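Local coordinates for protein putative pyridoxal phosphate-dependent transferase (Clostridium difficile, PDB 4DQ6) that is a putative pyridoxal-5'-phosphate-dependent transferase of the class I and II aminotransferase family, with pyridoxal-5'-phosphate bound in its pocket, at residues A[119-124]-A[138-143]; A[165-170]-A[199-204]; A[153-158]-A[186-191]. All blocks are in the same frame, centred on the assembly; numbering follows the deposited sequence.

Overall arrangement
Contact 1 comes first along the chain: it closes the loop through helix 126-133, returning strand 137-140 to the end of strand 116-119 before the other two begin. Contact 3 opens next at 153-158 and contact 2 opens at 165-170; contact 3 then closes at helix 183-195 and contact 2 at strand 199-203, so these two cross. Contacts 1 and 2 lie in one mixed sheet, and Q120 packs on F168 where they meet; both reach PLP, through Y124 and D203. Contact 3 joins two helices beside that sheet, with M153 and L189 against L170, while D157 reaches S141 of contact 1.

Contact 1: A[119-124]-A[138-143]; sequences IQEPVY and LIISPL. With PLP (pyridoxal-5'-phosphate), chain C.
E121 lies obliquely across the branches of I140, at an edge strand of the mixed sheet in this fold type I PLP-dependent protein, where strand 137-140 runs parallel to the end of strand 116-119. E121 CG sits beside the backbone N (chi1 -74°) and the chain is extended beyond it, which carries CB and CG along I140 CG2 and brings OE1 to 3.4 Å from I140 CD1. The carboxylate itself is held outside the pair, OE1 by I362 N and OE2 by N128 ND2. I119 and L138 meet at about a right angle, with I119 CG1 3.8 Å from L138 CD1. A second perpendicular crossing joins Q120 and L143: the L143 methyl CD2 is 3.7 Å from Q120 CB and also rests against the side-chain amide. The backbones are linked by I119 N to I139 O and S141 N to I119 O, and beyond the strand by L143 N to E121 O (2.9 Å). One water accepts from Q120 NE2 and donates to S141 OG, which also bonds D157 OD2. After the cis peptide before P122 the chain leads to the PLP pocket, where PLP lies over one face of the Y124 ring and Y124 CZ is 3.4 Å from PLP C4. Just past the strand ends, the buried E121 N has no partner in the model; S141 O stays 3.9 Å from it.

Contact 2: A[165-170]-A[199-204]; sequences VKLFIL and KIISDE. With PLP (pyridoxal-5'-phosphate), chain C.
Strands 165-170 and 199-203 run parallel, 4.7 Å apart at their closest approach and inclined by 23°, joined by a ladder in which F168 N and L170 N donate to K199 O and I201 O, while I201 N and D203 N donate to F168 O and L170 O. A longer bond from K199 N to K166 O, 3.2 Å, begins the ladder. On the face carrying L167, I169 and I201, the two methyls of L167 divide between neighbours: CD2 touches K199 CB at 3.6 Å and CD1 meets I201 CD1 at 4.1 Å. K199 then bends away at chi2 (93°), and its NZ makes a salt bridge with D257. These two strands flank helix 183-195 in sequence as a beta-alpha-beta unit, in the central sheet of the PLP-dependent fold type I domain. On the other face L170 CB rests on I200 CG2 and also lies at the edge of the F168 ring, in its plane. L170 CD2 comes to 3.4 Å from S202 OG, whose hydroxyl donates to the anti lone pair of E204 OE2 (2.6 Å). At the strand's C-terminal end D203 extends its carboxylate to PLP, CG being anti to the backbone N (chi1 179°). D203 OD2 lies 2.5 Å from PLP N1, facing the pyridine nitrogen as the aspartate of fold type I enzymes does, while D203 OD1 accepts from I205 N.

Contact 3: A[153-158]-A[186-191]; sequences MDYEDI and LKKLGD
The Y155 ring is a flat bump clasped between two aliphatic groups. K188 of helix 183-195 lies across one face, its CD 3.7 Å above the plane over the ring centre, and M153 CB covers the opposite face, offset toward the rim. The lysine leaves its helix with CG anti to the backbone N (chi1 -164°) and stays extended as far as CE, which lays a row of methylenes along the ring from K188 CB near Y155 CE1 to K188 CE, 3.5 Å from Y155 CD2. Deeper in, L189 projects into the hollow between M153 and I158. Its two methyls part there: L189 CD2 takes the M153 CE methyl at 3.7 Å and L189 CD1 takes I158 CD1 at 3.9 Å, each pair of side chains crossing at about a right angle. This is packing between two helices on the same side of the central sheet, the start of helix 155-161 against the middle of helix 183-195, with F168 and L170 of strand 165-171 lying under L189. D154 caps the shorter helix, its OD1 accepting from D157 N at 3.1 Å. The tyrosine hydroxyl is anchored to E185 O, one turn before L189, which helps fix the ring's position. Attraction across the contact is thus chiefly dispersion and CH-pi: K188 NZ, turned off at the bent chain end and 5.3 Å from the Y155 ring centroid, can add at most a weak cation-pi term.

Contact 1: A[119-124]-A[138-143]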
loop_
_atom_site.group_PDB
_atom_site.type_symbol
_atom_site.label_atom_id
_atom_site.label_comp_id
_atom_site.label_asym_id
_atom_site.label_seq_id
_atom_site.Cartn_x
_atom_site.Cartn_y
_atom_site.Cartn_z
ATOM N N ILE A 119 7.420 20.730 -14.269
ATOM C CA ILE A 119 8.048 20.714 -12.898
ATOM C C ILE A 119 9.153 21.757 -12.814
ATOM O O ILE A 119 9.542 22.338 -13.863
ATOM C CB ILE A 119 8.608 19.330 -12.485
ATOM C CG1 ILE A 119 9.849 18.963 -13.274
ATOM C CG2 ILE A 119 7.524 18.226 -12.512
ATOM C CD1 ILE A 119 10.520 17.665 -12.813
ATOM N N GLN A 120 9.646 22.106 -11.623
ATOM C CA GLN A 120 10.783 23.020 -11.440
ATOM C C GLN A 120 11.971 22.294 -10.826
ATOM O O GLN A 120 11.889 21.796 -9.684
ATOM C CB GLN A 120 10.409 24.174 -10.527
ATOM C CG GLN A 120 9.169 24.947 -10.931
ATOM C CD GLN A 120 8.692 25.932 -9.896
ATOM O OE1 GLN A 120 8.304 25.557 -8.786
ATOM N NE2 GLN A 120 8.708 27.213 -10.239
ATOM N N GLU A 121 13.057 22.200 -11.537
ATOM C CA GLU A 121 14.290 21.551 -11.062
ATOM C C GLU A 121 15.313 22.572 -10.574
ATOM O O GLU A 121 15.326 23.710 -11.003
ATOM C CB GLU A 121 14.869 20.716 -12.204
ATOM C CG GLU A 121 14.011 19.449 -12.373
ATOM C CD GLU A 121 14.597 18.378 -13.266
ATOM O OE1 GLU A 121 15.495 18.712 -14.043
ATOM O OE2 GLU A 121 14.147 17.192 -13.179
ATOM N N PRO A 122 16.208 22.185 -9.658
ATOM C CA PRO A 122 16.355 20.813 -9.141
ATOM C C PRO A 122 15.232 20.468 -8.190
ATOM O O PRO A 122 14.856 21.316 -7.343
ATOM C CB PRO A 122 17.709 20.872 -8.468
ATOM C CG PRO A 122 17.869 22.315 -8.032
ATOM C CD PRO A 122 17.175 23.136 -9.120
ATOM N N VAL A 123 14.710 19.245 -8.237
ATOM C CA VAL A 123 13.632 18.841 -7.381
ATOM C C VAL A 123 13.712 17.330 -7.180
ATOM O O VAL A 123 14.278 16.616 -7.997
ATOM C CB VAL A 123 12.236 19.303 -7.906
ATOM C CG1 VAL A 123 11.849 18.490 -9.153
ATOM C CG2 VAL A 123 11.127 19.182 -6.863
ATOM N N TYR A 124 13.090 16.904 -6.091
ATOM C CA TYR A 124 12.788 15.496 -5.700
ATOM C C TYR A 124 12.630 14.657 -6.970
ATOM O O TYR A 124 11.779 14.970 -7.813
ATOM C CB TYR A 124 11.522 15.500 -4.889
ATOM C CG TYR A 124 11.142 14.158 -4.314
ATOM C CD1 TYR A 124 12.023 13.452 -3.539
ATOM C CD2 TYR A 124 9.867 13.632 -4.534
ATOM C CE1 TYR A 124 11.691 12.229 -3.022
ATOM C CE2 TYR A 124 9.510 12.379 -3.997
ATOM C CZ TYR A 124 10.448 11.703 -3.252
ATOM O OH TYR A 124 10.179 10.447 -2.668
ATOM N N LEU A 138 7.578 15.580 -20.149
ATOM C CA LEU A 138 8.061 16.396 -19.022
ATOM C C LEU A 138 8.574 17.717 -19.529
ATOM O O LEU A 138 9.452 17.748 -20.414
ATOM C CB LEU A 138 9.200 15.686 -18.299
ATOM C CG LEU A 138 9.649 16.383 -16.997
ATOM C CD1 LEU A 138 8.537 16.514 -15.938
ATOM C CD2 LEU A 138 10.921 15.703 -16.469
ATOM N N ILE A 139 8.051 18.812 -18.990
ATOM C CA ILE A 139 8.564 20.176 -19.311
ATOM C C ILE A 139 9.190 20.673 -18.006
ATOM O O ILE A 139 8.585 20.510 -16.944
ATOM C CB ILE A 139 7.449 21.131 -19.741
ATOM C CG1 ILE A 139 6.674 20.567 -20.959
ATOM C CG2 ILE A 139 8.062 22.507 -20.049
ATOM C CD1 ILE A 139 7.521 20.304 -22.162
ATOM N N ILE A 140 10.433 21.145 -18.075
ATOM C CA ILE A 140 11.146 21.590 -16.854
ATOM C C ILE A 140 11.358 23.105 -16.977
ATOM O O ILE A 140 11.926 23.581 -17.978
ATOM C CB ILE A 140 12.498 20.898 -16.727
ATOM C CG1 ILE A 140 12.340 19.368 -16.833
ATOM C CG2 ILE A 140 13.216 21.385 -15.444
ATOM C CD1 ILE A 140 13.614 18.544 -16.888
ATOM N N SER A 141 10.875 23.854 -15.977
ATOM C CA SER A 141 11.212 25.231 -15.777
ATOM C C SER A 141 12.172 25.379 -14.627
ATOM O O SER A 141 11.728 25.337 -13.483
ATOM C CB SER A 141 9.963 26.085 -15.555
ATOM O OG SER A 141 10.344 27.397 -15.165
ATOM N N PRO A 142 13.473 25.440 -14.895
ATOM C CA PRO A 142 14.402 25.391 -13.739
ATOM C C PRO A 142 14.177 26.580 -12.809
ATOM O O PRO A 142 13.844 27.688 -13.229
ATOM C CB PRO A 142 15.774 25.400 -14.363
ATOM C CG PRO A 142 15.588 25.008 -15.805
ATOM C CD PRO A 142 14.185 25.425 -16.180
ATOM N N LEU A 143 14.286 26.329 -11.512
ATOM C CA LEU A 143 14.381 27.466 -10.581
ATOM C C LEU A 143 15.544 28.372 -10.999
ATOM O O LEU A 143 16.514 27.932 -11.610
ATOM C CB LEU A 143 14.550 26.998 -9.143
ATOM C CG LEU A 143 13.439 26.129 -8.577
ATOM C CD1 LEU A 143 13.862 25.708 -7.174
ATOM C CD2 LEU A 143 12.109 26.816 -8.516
HETATM N N1 PLP C . 7.405 14.211 -1.935
HETATM C C2 PLP C . 8.564 14.847 -1.566
HETATM C C2A PLP C . 8.927 16.240 -1.985
HETATM C C3 PLP C . 9.527 14.190 -0.711
HETATM O O3 PLP C . 10.659 14.791 -0.371
HETATM C C4 PLP C . 9.244 12.842 -0.246
HETATM C C4A PLP C . 10.233 12.082 0.600
HETATM C C5 PLP C . 7.990 12.241 -0.673
HETATM C C6 PLP C . 7.113 12.956 -1.521
HETATM C C5A PLP C . 7.671 10.867 -0.174
HETATM O O4P PLP C . 6.788 10.345 -1.110
HETATM P P PLP C . 6.050 8.968 -0.685
HETATM O O1P PLP C . 4.982 9.398 0.259
HETATM O O2P PLP C . 5.588 8.464 -2.111
HETATM O O3P PLP C . 7.174 8.171 0.045
HETATM O O HOH W 1 10.640 27.994 -12.542
HETATM O O HOH W 2 17.691 25.384 -11.624
#

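Contact 2: A[165-170]-A[199-204]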
loop_
_atom_site.group_PDB
_atom_site.type_symbol
_atom_site.label_atom_id
_atom_site.label_comp_id
_atom_site.label_asym_id
_atom_site.label_seq_id
_atom_site.Cartn_x
_atom_site.Cartn_y
_atom_site.Cartn_z
ATOM N N VAL A 165 0.602 22.921 -21.583
ATOM C CA VAL A 165 0.830 22.207 -20.350
ATOM C C VAL A 165 -0.528 21.982 -19.715
ATOM O O VAL A 165 -1.381 22.891 -19.653
ATOM C CB VAL A 165 1.744 23.047 -19.455
ATOM C CG1 VAL A 165 1.806 22.482 -18.028
ATOM C CG2 VAL A 165 3.130 23.049 -20.018
ATOM N N LYS A 166 -0.724 20.776 -19.167
ATOM C CA LYS A 166 -1.979 20.439 -18.565
ATOM C C LYS A 166 -1.924 20.536 -17.071
ATOM O O LYS A 166 -2.909 20.855 -16.431
ATOM C CB LYS A 166 -2.352 19.021 -18.979
ATOM C CG LYS A 166 -2.456 18.888 -20.499
ATOM C CD LYS A 166 -3.509 19.803 -21.119
ATOM C CE LYS A 166 -3.632 19.644 -22.631
ATOM N NZ LYS A 166 -4.720 20.503 -23.191
ATOM N N LEU A 167 -0.751 20.240 -16.542
ATOM C CA LEU A 167 -0.556 20.121 -15.068
ATOM C C LEU A 167 0.780 20.714 -14.694
ATOM O O LEU A 167 1.743 20.627 -15.468
ATOM C CB LEU A 167 -0.528 18.634 -14.490
ATOM C CG LEU A 167 -1.753 17.739 -14.663
ATOM C CD1 LEU A 167 -1.506 16.303 -14.158
ATOM C CD2 LEU A 167 -2.922 18.354 -13.892
ATOM N N PHE A 168 0.833 21.257 -13.468
ATOM C CA PHE A 168 2.038 21.779 -12.876
ATOM C C PHE A 168 2.228 21.097 -11.555
ATOM O O PHE A 168 1.278 21.126 -10.720
ATOM C CB PHE A 168 1.928 23.323 -12.729
ATOM C CG PHE A 168 3.203 23.987 -12.247
ATOM C CD1 PHE A 168 3.591 23.860 -10.918
ATOM C CD2 PHE A 168 4.011 24.771 -13.135
ATOM C CE1 PHE A 168 4.748 24.483 -10.483
ATOM C CE2 PHE A 168 5.187 25.359 -12.685
ATOM C CZ PHE A 168 5.537 25.205 -11.355
ATOM N N ILE A 169 3.402 20.484 -11.372
ATOM C CA ILE A 169 3.631 19.812 -10.095
ATOM C C ILE A 169 4.573 20.716 -9.268
ATOM O O ILE A 169 5.724 20.952 -9.682
ATOM C CB ILE A 169 4.224 18.377 -10.232
ATOM C CG1 ILE A 169 3.512 17.530 -11.278
ATOM C CG2 ILE A 169 4.224 17.678 -8.843
ATOM C CD1 ILE A 169 4.011 16.098 -11.404
ATOM N N LEU A 170 4.060 21.211 -8.140
ATOM C CA LEU A 170 4.720 22.200 -7.339
ATOM C C LEU A 170 5.208 21.431 -6.089
ATOM O O LEU A 170 4.489 20.543 -5.511
ATOM C CB LEU A 170 3.756 23.304 -6.894
ATOM C CG LEU A 170 4.099 24.180 -5.679
ATOM C CD1 LEU A 170 5.245 25.100 -6.093
ATOM C CD2 LEU A 170 2.911 24.983 -5.203
ATOM N N LYS A 199 -3.871 22.947 -14.186
ATOM C CA LYS A 199 -4.163 22.507 -12.851
ATOM C C LYS A 199 -2.850 22.303 -12.071
ATOM O O LYS A 199 -1.898 21.843 -12.623
ATOM C CB LYS A 199 -4.949 21.193 -12.870
ATOM C CG LYS A 199 -5.513 20.828 -11.499
ATOM C CD LYS A 199 -6.949 21.363 -11.333
ATOM C CE LYS A 199 -7.704 20.634 -10.216
ATOM N NZ LYS A 199 -9.175 20.972 -10.153
ATOM N N ILE A 200 -2.866 22.700 -10.824
ATOM C CA ILE A 200 -1.709 22.504 -9.916
ATOM C C ILE A 200 -1.868 21.333 -8.984
ATOM O O ILE A 200 -2.921 21.218 -8.322
ATOM C CB ILE A 200 -1.400 23.761 -9.052
ATOM C CG1 ILE A 200 -1.196 24.980 -9.990
ATOM C CG2 ILE A 200 -0.169 23.496 -8.130
ATOM C CD1 ILE A 200 -0.685 26.220 -9.293
ATOM N N ILE A 201 -0.855 20.450 -8.969
ATOM C CA ILE A 201 -0.778 19.412 -7.950
ATOM C C ILE A 201 0.349 19.849 -7.014
ATOM O O ILE A 201 1.466 20.012 -7.419
ATOM C CB ILE A 201 -0.445 18.044 -8.530
ATOM C CG1 ILE A 201 -1.582 17.475 -9.387
ATOM C CG2 ILE A 201 -0.173 17.077 -7.373
ATOM C CD1 ILE A 201 -1.186 16.204 -10.113
ATOM N N SER A 202 0.032 20.125 -5.762
ATOM C CA SER A 202 1.020 20.661 -4.841
ATOM C C SER A 202 1.434 19.588 -3.853
ATOM O O SER A 202 0.600 19.168 -3.023
ATOM C CB SER A 202 0.436 21.857 -4.123
ATOM O OG SER A 202 1.420 22.521 -3.325
ATOM N N ASP A 203 2.708 19.160 -3.900
ATOM C CA ASP A 203 3.258 18.225 -2.953
ATOM C C ASP A 203 3.776 19.016 -1.758
ATOM O O ASP A 203 4.850 19.613 -1.798
ATOM C CB ASP A 203 4.378 17.435 -3.631
ATOM C CG ASP A 203 5.062 16.445 -2.752
ATOM O OD1 ASP A 203 4.813 16.429 -1.546
ATOM O OD2 ASP A 203 5.843 15.641 -3.295
ATOM N N GLU A 204 3.041 18.868 -0.651
ATOM C CA GLU A 204 3.291 19.678 0.495
ATOM C C GLU A 204 3.685 18.738 1.619
ATOM O O GLU A 204 3.421 19.006 2.851
ATOM C CB GLU A 204 2.103 20.623 0.786
ATOM C CG GLU A 204 1.790 21.554 -0.362
ATOM C CD GLU A 204 0.783 22.638 -0.074
ATOM O OE1 GLU A 204 0.312 22.782 1.073
ATOM O OE2 GLU A 204 0.526 23.433 -1.037
HETATM N N1 PLP C . 7.405 14.211 -1.935
HETATM C C2 PLP C . 8.564 14.847 -1.566
HETATM C C2A PLP C . 8.927 16.240 -1.985
HETATM C C3 PLP C . 9.527 14.190 -0.711
HETATM O O3 PLP C . 10.659 14.791 -0.371
HETATM C C4 PLP C . 9.244 12.842 -0.246
HETATM C C4A PLP C . 10.233 12.082 0.600
HETATM C C5 PLP C . 7.990 12.241 -0.673
HETATM C C6 PLP C . 7.113 12.956 -1.521
HETATM C C5A PLP C . 7.671 10.867 -0.174
HETATM O O4P PLP C . 6.788 10.345 -1.110
HETATM P P PLP C . 6.050 8.968 -0.685
HETATM O O1P PLP C . 4.982 9.398 0.259
HETATM O O2P PLP C . 5.588 8.464 -2.111
HETATM O O3P PLP C . 7.174 8.171 0.045
#

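Contact 3: A[153-158]-A[186-191]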
loop_
_atom_site.group_PDB
_atom_site.type_symbol
_atom_site.label_atom_id
_atom_site.label_comp_id
_atom_site.label_asym_id
_atom_site.label_seq_id
_atom_site.Cartn_x
_atom_site.Cartn_y
_atom_site.Cartn_z
ATOM N N MET A 153 11.441 31.023 -8.125
ATOM C CA MET A 153 10.792 30.621 -9.410
ATOM C C MET A 153 11.160 31.499 -10.594
ATOM O O MET A 153 11.317 32.737 -10.480
ATOM C CB MET A 153 9.301 30.568 -9.204
ATOM C CG MET A 153 8.860 29.680 -8.033
ATOM S SD MET A 153 7.073 29.423 -8.096
ATOM C CE MET A 153 6.844 28.436 -6.620
ATOM N N ASP A 154 11.323 30.864 -11.767
ATOM C CA ASP A 154 11.591 31.615 -12.973
ATOM C C ASP A 154 10.273 31.843 -13.725
ATOM O O ASP A 154 9.901 31.075 -14.597
ATOM C CB ASP A 154 12.629 30.925 -13.836
ATOM C CG ASP A 154 13.118 31.790 -14.979
ATOM O OD1 ASP A 154 12.402 32.757 -15.356
ATOM O OD2 ASP A 154 14.235 31.526 -15.511
ATOM N N TYR A 155 9.579 32.914 -13.355
ATOM C CA TYR A 155 8.214 33.124 -13.795
ATOM C C TYR A 155 8.159 33.371 -15.290
ATOM O O TYR A 155 7.196 32.924 -15.932
ATOM C CB TYR A 155 7.563 34.271 -13.018
ATOM C CG TYR A 155 7.393 34.000 -11.545
ATOM C CD1 TYR A 155 6.446 33.074 -11.082
ATOM C CD2 TYR A 155 8.197 34.622 -10.642
ATOM C CE1 TYR A 155 6.277 32.824 -9.740
ATOM C CE2 TYR A 155 8.022 34.372 -9.293
ATOM C CZ TYR A 155 7.095 33.456 -8.872
ATOM O OH TYR A 155 6.917 33.240 -7.533
ATOM N N GLU A 156 9.147 34.098 -15.844
ATOM C CA GLU A 156 9.259 34.301 -17.281
ATOM C C GLU A 156 9.423 32.958 -17.982
ATOM O O GLU A 156 8.807 32.729 -19.019
ATOM C CB GLU A 156 10.459 35.226 -17.630
ATOM C CG GLU A 156 10.592 35.605 -19.101
ATOM C CD GLU A 156 11.816 36.476 -19.399
ATOM O OE1 GLU A 156 11.744 37.311 -20.323
ATOM O OE2 GLU A 156 12.845 36.316 -18.705
ATOM N N ASP A 157 10.268 32.080 -17.443
ATOM C CA ASP A 157 10.516 30.783 -18.086
ATOM C C ASP A 157 9.258 29.920 -18.091
ATOM O O ASP A 157 8.943 29.276 -19.120
ATOM C CB ASP A 157 11.685 30.053 -17.423
ATOM C CG ASP A 157 12.114 28.838 -18.172
ATOM O OD1 ASP A 157 12.637 28.954 -19.323
ATOM O OD2 ASP A 157 11.880 27.742 -17.632
ATOM N N ILE A 158 8.527 29.938 -16.968
ATOM C CA ILE A 158 7.254 29.205 -16.817
ATOM C C ILE A 158 6.283 29.680 -17.897
ATOM O O ILE A 158 5.737 28.871 -18.671
ATOM C CB ILE A 158 6.591 29.487 -15.485
ATOM C CG1 ILE A 158 7.432 28.877 -14.346
ATOM C CG2 ILE A 158 5.227 28.850 -15.425
ATOM C CD1 ILE A 158 6.952 29.191 -12.919
ATOM N N LEU A 186 3.587 32.325 -4.357
ATOM C CA LEU A 186 2.582 31.342 -4.725
ATOM C C LEU A 186 1.441 31.975 -5.499
ATOM O O LEU A 186 0.959 31.397 -6.498
ATOM C CB LEU A 186 2.041 30.672 -3.476
ATOM C CG LEU A 186 3.076 29.813 -2.743
ATOM C CD1 LEU A 186 2.528 29.469 -1.365
ATOM C CD2 LEU A 186 3.381 28.566 -3.566
ATOM N N LYS A 187 1.084 33.202 -5.141
ATOM C CA LYS A 187 0.066 33.934 -5.936
ATOM C C LYS A 187 0.524 34.144 -7.343
ATOM O O LYS A 187 -0.249 33.964 -8.272
ATOM C CB LYS A 187 -0.183 35.298 -5.327
ATOM C CG LYS A 187 -1.021 35.232 -4.078
ATOM C CD LYS A 187 -1.048 36.603 -3.386
ATOM C CE LYS A 187 -2.324 36.765 -2.584
ATOM N NZ LYS A 187 -2.708 38.206 -2.582
ATOM N N LYS A 188 1.783 34.533 -7.512
ATOM C CA LYS A 188 2.251 34.778 -8.894
ATOM C C LYS A 188 2.185 33.505 -9.726
ATOM O O LYS A 188 1.731 33.511 -10.865
ATOM C CB LYS A 188 3.636 35.396 -8.870
ATOM C CG LYS A 188 4.018 36.024 -10.207
ATOM C CD LYS A 188 5.227 36.920 -10.009
ATOM C CE LYS A 188 5.898 37.240 -11.316
ATOM N NZ LYS A 188 5.135 38.274 -12.045
ATOM N N LEU A 189 2.579 32.371 -9.163
ATOM C CA LEU A 189 2.505 31.084 -9.863
ATOM C C LEU A 189 1.066 30.692 -10.145
ATOM O O LEU A 189 0.735 30.220 -11.227
ATOM C CB LEU A 189 3.178 29.968 -9.031
ATOM C CG LEU A 189 3.066 28.519 -9.515
ATOM C CD1 LEU A 189 3.712 28.419 -10.927
ATOM C CD2 LEU A 189 3.630 27.610 -8.361
ATOM N N GLY A 190 0.205 30.807 -9.141
ATOM C CA GLY A 190 -1.130 30.283 -9.284
ATOM C C GLY A 190 -1.913 31.118 -10.285
ATOM O O GLY A 190 -2.780 30.597 -10.951
ATOM N N ASP A 191 -1.581 32.399 -10.367
ATOM C CA ASP A 191 -2.210 33.272 -11.367
ATOM C C ASP A 191 -1.841 32.854 -12.761
ATOM O O ASP A 191 -2.704 32.823 -13.652
ATOM C CB ASP A 191 -1.784 34.713 -11.130
ATOM C CG ASP A 191 -2.530 35.349 -10.004
ATOM O OD1 ASP A 191 -3.544 34.769 -9.545
ATOM O OD2 ASP A 191 -2.120 36.469 -9.590
#